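Local coordinates for protein 5-oxoprolinase subunit A (Thermus thermophilus, PDB 2DFA) that probably catalyses the ATP-dependent cleavage of 5-oxoproline to L-glutamate, working in a complex with two partner subunits, at residues E163-R168 / G174-R179. Sequence-based numbering, arbitrary orientation.
Sequences EAFPER and GQLAPR
At the carboxyl end of strand 160-164, in the parallel sheet of this LamB/YcsF-family fold, the chain leaves through a type I turn from Phe-165 to Arg-168, and the side chains of those two residues meet the loop 174-179 that follows. The contact is apolar at one end and polar at the other. Leu-176 sets CD1 over a face of the Phe-165 ring, 4.2 Å from its centroid, a CH-pi contact; Tyr-115 of helix 112-120 and Cys-221 of strand 219-222 also touch this phenylalanine. The other methyl of Leu-176, CD2, packs against CB of Arg-168 at 3.8 Å. Beyond CB the arginine chain bends at both chi2 and chi3, curling its guanidinium across to the loop backbone. There NH2 donates to O of Ala-177 at 3.0 Å, meeting the carbonyl nearly head-on although the N-H...O angle is only 132°; the oxygen lies somewhat out of the guanidinium plane. One face of the same group carries the guanidinium of Arg-179, stacked with centres 4.4 Å apart and planes 23° from parallel. Cut back to an alanine, position 168 would probably cost the Ala-177 carbonyl the arginine's hydrogen bond and remove the flat group stacked on Arg-179, leaving that side chain freer to turn. Since NE of each arginine is buried here without a partner and two like charges lie close, the stack is likely to carry an electrostatic cost, offset in part by dispersion between the flat groups and by the bond to the carbonyl.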
loop_
_atom_site.group_PDB
_atom_site.type_symbol
_atom_site.label_atom_id
_atom_site.label_comp_id
_atom_site.label_asym_id
_atom_site.label_seq_id
_atom_site.Cartn_x
_atom_site.Cartn_y
_atom_site.Cartn_z
ATOM N N GLU A 163 21.335 -2.498 24.433
ATOM C CA GLU A 163 21.651 -3.483 23.410
ATOM C C GLU A 163 23.094 -3.399 22.926
ATOM O O GLU A 163 23.659 -2.312 22.797
ATOM C CB GLU A 163 20.692 -3.305 22.231
ATOM C CG GLU A 163 20.971 -4.186 21.039
ATOM C CD GLU A 163 19.854 -4.123 20.011
ATOM O OE1 GLU A 163 19.499 -3.006 19.575
ATOM O OE2 GLU A 163 19.335 -5.197 19.641
ATOM N N ALA A 164 23.684 -4.560 22.668
ATOM C CA ALA A 164 25.055 -4.650 22.173
ATOM C C ALA A 164 25.015 -5.530 20.932
ATOM O O ALA A 164 24.125 -6.377 20.791
ATOM C CB ALA A 164 25.973 -5.264 23.239
ATOM N N PHE A 165 25.979 -5.340 20.038
ATOM C CA PHE A 165 26.016 -6.099 18.795
ATOM C C PHE A 165 27.300 -6.890 18.594
ATOM O O PHE A 165 28.296 -6.354 18.115
ATOM C CB PHE A 165 25.821 -5.154 17.606
ATOM C CG PHE A 165 24.597 -4.292 17.715
ATOM C CD1 PHE A 165 24.573 -3.201 18.580
ATOM C CD2 PHE A 165 23.457 -4.583 16.970
ATOM C CE1 PHE A 165 23.431 -2.413 18.699
ATOM C CE2 PHE A 165 22.312 -3.801 17.084
ATOM C CZ PHE A 165 22.300 -2.713 17.952
ATOM N N PRO A 166 27.287 -8.184 18.944
ATOM C CA PRO A 166 28.484 -9.012 18.776
ATOM C C PRO A 166 28.941 -9.140 17.321
ATOM O O PRO A 166 30.091 -9.491 17.059
ATOM C CB PRO A 166 28.068 -10.351 19.387
ATOM C CG PRO A 166 26.578 -10.373 19.197
ATOM C CD PRO A 166 26.187 -8.959 19.544
ATOM N N GLU A 167 28.053 -8.838 16.379
ATOM C CA GLU A 167 28.393 -8.938 14.960
ATOM C C GLU A 167 28.881 -7.638 14.335
ATOM O O GLU A 167 29.249 -7.613 13.158
ATOM C CB GLU A 167 27.190 -9.437 14.162
ATOM C CG GLU A 167 26.691 -10.811 14.564
ATOM C CD GLU A 167 25.511 -11.254 13.716
ATOM O OE1 GLU A 167 25.717 -11.566 12.523
ATOM O OE2 GLU A 167 24.379 -11.279 14.240
ATOM N N ARG A 168 28.881 -6.557 15.107
ATOM C CA ARG A 168 29.319 -5.264 14.592
ATOM C C ARG A 168 30.566 -4.774 15.307
ATOM O O ARG A 168 30.708 -4.961 16.514
ATOM C CB ARG A 168 28.202 -4.227 14.751
ATOM C CG ARG A 168 26.971 -4.515 13.907
ATOM C CD ARG A 168 27.298 -4.416 12.421
ATOM N NE ARG A 168 27.719 -3.066 12.048
ATOM C CZ ARG A 168 26.924 -2.001 12.080
ATOM N NH1 ARG A 168 25.660 -2.123 12.465
ATOM N NH2 ARG A 168 27.395 -0.810 11.736
ATOM N N GLY A 174 33.009 4.309 21.476
ATOM C CA GLY A 174 31.976 3.547 22.156
ATOM C C GLY A 174 30.756 3.328 21.282
ATOM O O GLY A 174 29.804 2.651 21.680
ATOM N N GLN A 175 30.783 3.906 20.087
ATOM C CA GLN A 175 29.679 3.768 19.150
ATOM C C GLN A 175 30.063 2.756 18.074
ATOM O O GLN A 175 31.233 2.391 17.941
ATOM C CB GLN A 175 29.357 5.123 18.514
ATOM C CG GLN A 175 27.874 5.336 18.247
ATOM C CD GLN A 175 27.040 5.257 19.516
ATOM O OE1 GLN A 175 26.126 4.438 19.623
ATOM N NE2 GLN A 175 27.350 6.116 20.480
ATOM N N LEU A 176 29.076 2.305 17.308
ATOM C CA LEU A 176 29.309 1.323 16.256
ATOM C C LEU A 176 30.094 1.887 15.084
ATOM O O LEU A 176 29.922 3.047 14.709
ATOM C CB LEU A 176 27.973 0.768 15.757
ATOM C CG LEU A 176 27.161 0.000 16.803
ATOM C CD1 LEU A 176 25.783 -0.326 16.255
ATOM C CD2 LEU A 176 27.907 -1.269 17.188
ATOM N N ALA A 177 30.962 1.056 14.512
ATOM C CA ALA A 177 31.705 1.485 13.341
ATOM C C ALA A 177 30.792 1.577 12.117
ATOM O O ALA A 177 29.880 0.782 11.920
ATOM C CB ALA A 177 32.803 0.455 13.097
ATOM N N PRO A 178 31.022 2.636 11.315
ATOM C CA PRO A 178 30.332 2.814 10.039
ATOM C C PRO A 178 30.248 1.526 9.198
ATOM O O PRO A 178 31.192 0.759 9.065
ATOM C CB PRO A 178 31.055 3.912 9.264
ATOM C CG PRO A 178 31.425 4.813 10.443
ATOM C CD PRO A 178 31.903 3.765 11.559
ATOM N N ARG A 179 29.037 1.312 8.639
ATOM C CA ARG A 179 28.732 0.079 7.913
ATOM C C ARG A 179 29.778 -0.399 6.896
ATOM O O ARG A 179 30.207 -1.544 6.901
ATOM C CB ARG A 179 27.419 0.292 7.155
ATOM C CG ARG A 179 26.192 -0.028 8.010
ATOM C CD ARG A 179 25.834 -1.518 7.967
ATOM N NE ARG A 179 27.046 -2.340 8.023
ATOM C CZ ARG A 179 26.891 -3.675 7.967
ATOM N NH1 ARG A 179 25.684 -4.202 7.861
ATOM N NH2 ARG A 179 27.968 -4.466 8.002
#